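Local atomic coordinates of flavin prenyltransferase PAD1, mitochondrial (Aspergillus niger, PDB entry 6QLG), a protein that probably makes the prenylated FMN cofactor of ferulic acid decarboxylase, joining a dimethylallyl group to N5 and C6 of reduced FMN without a metal. Residues M54-K58 / E198-D202; A62-V68 / L214-D218. All coordinates share one frame; numbering follows the deposited sequence. Where two conformers were deposited one is given.

Contact 1. Residues M54-K58 / E198-D202; sequences MLGIK and EDLID
Leu-55 and Ile-201 mark the nearest backbone approach of two helices, their CA atoms 6.7 Å apart; the short axes through 54-58 and 198-202 come to 10.7 Å of each other and cross at -61°. In this flavoprotein-type alpha/beta fold, built on a parallel sheet, helix 53-65 follows the first strand, 42-47, whereas helix 197-210 comes after the last, 182-183. The side chain of Leu-55 is about 9 Å from the bound FMN, so the contact lies near the flavin site without lining it. Ile-201 carries the apolar layer with both of its branches. Its CG2 lies 3.7 Å from Leu-55 CD2, while CD1 reaches Met-54 CG at 4.1 Å, the two side chains crossing nearly at right angles. Beyond CG the methionine turns off, bent at both chi2 and chi3, which carries its sulfur and methyl away from the helix opposite. The same Ile-201 CG2 supports the aliphatic part of Lys-58, whose CD sits 3.6 Å from it. Phe-190 of a second subunit also packs on Ile-201. Further out, Lys-58 spans the gap to two acids one helical turn apart, a network that probably eases their mutual repulsion. Its chain kinks at chi3 and chi4 to bring the ammonium between them. Glu-198, extended with CG anti to its backbone N (chi1 -178°), presents the anti lone pair of OE2 to Lys-58 NZ at 2.7 Å; Asp-202 presents the syn lone pair of OD1 to that nitrogen at 2.8 Å.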
# COMPACT_ATOMS: atom_id res chain seq x y z
N MET B 54 -38.48 -8.06 -3.10
CA MET B 54 -38.99 -9.41 -2.85
C MET B 54 -37.95 -10.30 -2.18
O MET B 54 -38.31 -11.24 -1.47
CB MET B 54 -39.48 -10.04 -4.15
CG MET B 54 -40.29 -11.32 -3.96
SD MET B 54 -41.74 -11.12 -2.90
CE MET B 54 -42.54 -9.74 -3.68
N LEU B 55 -36.66 -10.02 -2.40
CA LEU B 55 -35.62 -10.78 -1.72
C LEU B 55 -35.73 -10.62 -0.20
O LEU B 55 -35.63 -11.60 0.54
CB LEU B 55 -34.24 -10.34 -2.20
CG LEU B 55 -33.90 -10.55 -3.68
CD1 LEU B 55 -32.54 -9.96 -4.01
CD2 LEU B 55 -33.95 -12.02 -4.04
N GLY B 56 -35.94 -9.39 0.27
CA GLY B 56 -36.07 -9.18 1.70
C GLY B 56 -37.37 -9.73 2.25
O GLY B 56 -37.41 -10.26 3.37
N ILE B 57 -38.46 -9.61 1.49
CA ILE B 57 -39.74 -10.16 1.92
C ILE B 57 -39.64 -11.67 2.10
O ILE B 57 -40.11 -12.22 3.10
CB ILE B 57 -40.85 -9.77 0.93
CG1 ILE B 57 -41.16 -8.28 1.02
CG2 ILE B 57 -42.11 -10.59 1.19
CD1 ILE B 57 -41.87 -7.72 -0.20
N LYS B 58 -39.01 -12.35 1.15
CA LYS B 58 -38.90 -13.80 1.24
C LYS B 58 -37.93 -14.23 2.34
O LYS B 58 -38.07 -15.34 2.88
CB LYS B 58 -38.49 -14.39 -0.11
CG LYS B 58 -39.57 -14.25 -1.17
CD LYS B 58 -39.50 -15.38 -2.18
CE LYS B 58 -40.89 -15.78 -2.65
NZ LYS B 58 -41.12 -17.24 -2.47
N GLU B 198 -39.71 -16.94 -9.02
CA GLU B 198 -39.75 -17.26 -7.60
C GLU B 198 -38.85 -18.44 -7.25
O GLU B 198 -38.28 -18.47 -6.15
CB GLU B 198 -41.19 -17.54 -7.17
CG GLU B 198 -41.37 -17.82 -5.70
CD GLU B 198 -42.82 -17.98 -5.30
OE1 GLU B 198 -43.63 -18.43 -6.15
OE2 GLU B 198 -43.17 -17.65 -4.15
N ASP B 199 -38.71 -19.41 -8.15
CA ASP B 199 -37.81 -20.53 -7.91
C ASP B 199 -36.37 -20.05 -7.74
O ASP B 199 -35.66 -20.50 -6.83
CB ASP B 199 -37.89 -21.54 -9.05
CG ASP B 199 -39.19 -22.31 -9.06
OD1 ASP B 199 -39.86 -22.38 -8.01
OD2 ASP B 199 -39.53 -22.87 -10.12
N LEU B 200 -35.93 -19.14 -8.61
CA LEU B 200 -34.57 -18.62 -8.49
C LEU B 200 -34.42 -17.79 -7.22
O LEU B 200 -33.38 -17.87 -6.55
CB LEU B 200 -34.23 -17.80 -9.74
CG LEU B 200 -34.11 -18.64 -11.01
CD1 LEU B 200 -34.17 -17.78 -12.27
CD2 LEU B 200 -32.82 -19.47 -11.00
N ILE B 201 -35.44 -17.01 -6.86
CA ILE B 201 -35.39 -16.23 -5.63
C ILE B 201 -35.30 -17.16 -4.42
O ILE B 201 -34.53 -16.90 -3.49
CB ILE B 201 -36.62 -15.30 -5.53
CG1 ILE B 201 -36.60 -14.26 -6.64
CG2 ILE B 201 -36.65 -14.61 -4.17
CD1 ILE B 201 -37.74 -13.26 -6.55
N ASP B 202 -36.07 -18.25 -4.42
CA ASP B 202 -36.06 -19.18 -3.30
C ASP B 202 -34.68 -19.78 -3.09
O ASP B 202 -34.24 -19.97 -1.95
CB ASP B 202 -37.09 -20.28 -3.52
CG ASP B 202 -38.52 -19.79 -3.37
OD1 ASP B 202 -38.74 -18.76 -2.70
OD2 ASP B 202 -39.43 -20.45 -3.92

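Contact 2. Residues A62-V68 / L214-D218; sequences ALRRLNV and LDTGD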
# COMPACT_ATOMS: atom_id res chain seq x y z
N ALA B 62 -38.99 -16.81 5.26
CA ALA B 62 -38.20 -18.01 5.50
C ALA B 62 -37.70 -18.08 6.94
O ALA B 62 -37.66 -19.16 7.54
CB ALA B 62 -37.02 -18.07 4.52
N LEU B 63 -37.31 -16.94 7.51
CA LEU B 63 -36.82 -16.94 8.88
C LEU B 63 -37.95 -17.20 9.87
O LEU B 63 -37.74 -17.86 10.90
CB LEU B 63 -36.13 -15.61 9.20
CG LEU B 63 -34.76 -15.36 8.56
CD1 LEU B 63 -34.31 -13.93 8.84
CD2 LEU B 63 -33.74 -16.36 9.06
N ARG B 64 -39.14 -16.67 9.60
CA ARG B 64 -40.30 -16.99 10.43
C ARG B 64 -40.57 -18.49 10.42
O ARG B 64 -40.83 -19.09 11.47
CB ARG B 64 -41.52 -16.21 9.94
CG ARG B 64 -42.85 -16.71 10.49
CD ARG B 64 -43.85 -15.58 10.63
NE ARG B 64 -43.41 -14.61 11.64
CZ ARG B 64 -44.03 -13.46 11.89
NH1 ARG B 64 -43.56 -12.65 12.83
NH2 ARG B 64 -45.11 -13.12 11.20
N ARG B 65 -40.50 -19.11 9.24
CA ARG B 65 -40.66 -20.55 9.13
C ARG B 65 -39.65 -21.31 9.98
O ARG B 65 -39.94 -22.40 10.47
CB ARG B 65 -40.54 -20.97 7.66
CG ARG B 65 -41.37 -22.17 7.25
CD ARG B 65 -41.78 -22.06 5.79
NE ARG B 65 -42.84 -21.07 5.59
CZ ARG B 65 -43.27 -20.65 4.41
NH1 ARG B 65 -42.72 -21.12 3.29
NH2 ARG B 65 -44.24 -19.75 4.33
N LEU B 66 -38.46 -20.74 10.16
CA LEU B 66 -37.38 -21.38 10.91
C LEU B 66 -37.36 -21.00 12.38
O LEU B 66 -36.37 -21.29 13.07
CB LEU B 66 -36.03 -21.04 10.27
CG LEU B 66 -35.75 -21.71 8.92
CD1 LEU B 66 -34.76 -20.89 8.10
CD2 LEU B 66 -35.23 -23.12 9.13
N ASN B 67 -38.43 -20.37 12.88
CA ASN B 67 -38.53 -19.98 14.29
C ASN B 67 -37.40 -19.05 14.71
O ASN B 67 -36.86 -19.15 15.82
CB ASN B 67 -38.60 -21.21 15.20
CG ASN B 67 -39.26 -20.91 16.54
OD1 ASN B 67 -40.20 -20.13 16.61
ND2 ASN B 67 -38.75 -21.52 17.60
N VAL B 68 -37.02 -18.13 13.83
CA VAL B 68 -36.03 -17.11 14.13
C VAL B 68 -36.77 -15.82 14.46
O VAL B 68 -37.67 -15.40 13.73
CB VAL B 68 -35.07 -16.90 12.94
CG1 VAL B 68 -34.27 -15.61 13.12
CG2 VAL B 68 -34.13 -18.09 12.81
N LEU B 214 -28.40 -21.88 8.62
CA LEU B 214 -29.83 -22.15 8.58
C LEU B 214 -30.17 -22.84 7.27
O LEU B 214 -29.68 -22.45 6.21
CB LEU B 214 -30.65 -20.86 8.72
CG LEU B 214 -30.63 -20.18 10.09
CD1 LEU B 214 -31.12 -18.74 9.98
CD2 LEU B 214 -31.45 -20.96 11.10
N ASP B 215 -31.01 -23.87 7.36
CA ASP B 215 -31.38 -24.70 6.21
C ASP B 215 -32.88 -24.54 5.98
O ASP B 215 -33.68 -25.12 6.71
CB ASP B 215 -30.99 -26.16 6.45
CG ASP B 215 -31.24 -27.04 5.23
OD1 ASP B 215 -31.65 -26.52 4.17
OD2 ASP B 215 -31.02 -28.27 5.34
N THR B 216 -33.25 -23.77 4.95
CA THR B 216 -34.66 -23.62 4.63
C THR B 216 -35.28 -24.92 4.13
O THR B 216 -36.50 -25.09 4.24
CB THR B 216 -34.87 -22.53 3.57
OG1 THR B 216 -34.23 -22.92 2.35
CG2 THR B 216 -34.31 -21.20 4.04
N GLY B 217 -34.47 -25.83 3.59
CA GLY B 217 -34.99 -27.04 2.99
C GLY B 217 -35.96 -26.81 1.87
O GLY B 217 -36.75 -27.69 1.54
N ASP B 218 -35.94 -25.62 1.25
CA ASP B 218 -36.90 -25.26 0.23
C ASP B 218 -36.23 -24.97 -1.11
O ASP B 218 -36.75 -24.22 -1.93
CB ASP B 218 -37.74 -24.06 0.68
CG ASP B 218 -38.81 -24.44 1.69
OD1 ASP B 218 -39.20 -25.63 1.71
OD2 ASP B 218 -39.25 -23.57 2.46
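Leu-214 and Leu-63 supply the closest apolar pair between 214-218 and 62-68: CD1 of Leu-214 lies 3.7 Å from CD2 of Leu-63, the two side chains being nearly perpendicular. That same CD1 also meets Val-68 CG2 at 4.2 Å, so a single methyl fits against both residues. Leu-66 covers the neighbouring ground by dividing its methyls. Its CD1 packs on Leu-214 CB and Thr-216 CG2. The other methyl, Leu-66 CD2, rests 3.5 Å from Asp-215 O. Thr-216 directs CG2 to Leu-66 and also to Ala-62 CB because that methyl stands anti to the carbonyl carbon, with OG1 placed between N and C (chi1 64°).

Leu-66 and Val-68 lie where the chain leaves helix 53-65 through a Schellman motif: Val-68 N bonds to Leu-63 O at 3.0 Å and Asn-67 N to Arg-64 O at 3.1 Å, with Asn-67, at positive phi, as C-prime residue. Strand 69-74 of the parallel sheet follows. Ile-43 of the adjoining strand 42-47 touches Leu-63, Val-68 and Leu-214 alike.

Polar interactions mainly shape the loop itself. Asp-215 OD1 accepts Gly-217 N in an Asx turn, approached 54° out of the carboxylate plane, and is also salt-bridged to Arg-221. Across the contact, Arg-65 NH1 and Asp-218 OD2 are 4.3 Å apart, longer than a salt bridge, and the pairing is doubtful because Asp-218 has two conformers.

How the contacts relate
Helix 53-65 serves both contacts: 54-58, near its start, meets helix 197-210, and 62-68, at its end, meets the loop that follows that helix. The centres lie 13 Å apart, and the contacts touch where Asp-202 CB comes 4.3 Å from Asp-218 O. Leu-209 packs on Ala-62, Leu-63 and Thr-216, so helix 197-210, which supplies one side of contact 1, also backs contact 2. Both are partly buried and bury similar areas, 261 and 287 Å². Their chemistry differs: contact 1 joins an apolar layer to salt bridges on its more solvent-exposed side, whereas contact 2 depends on apolar methyls, some resting on the sheet, with an exposed, uncertain Arg-65/Asp-218 approach beyond salt-bridge range.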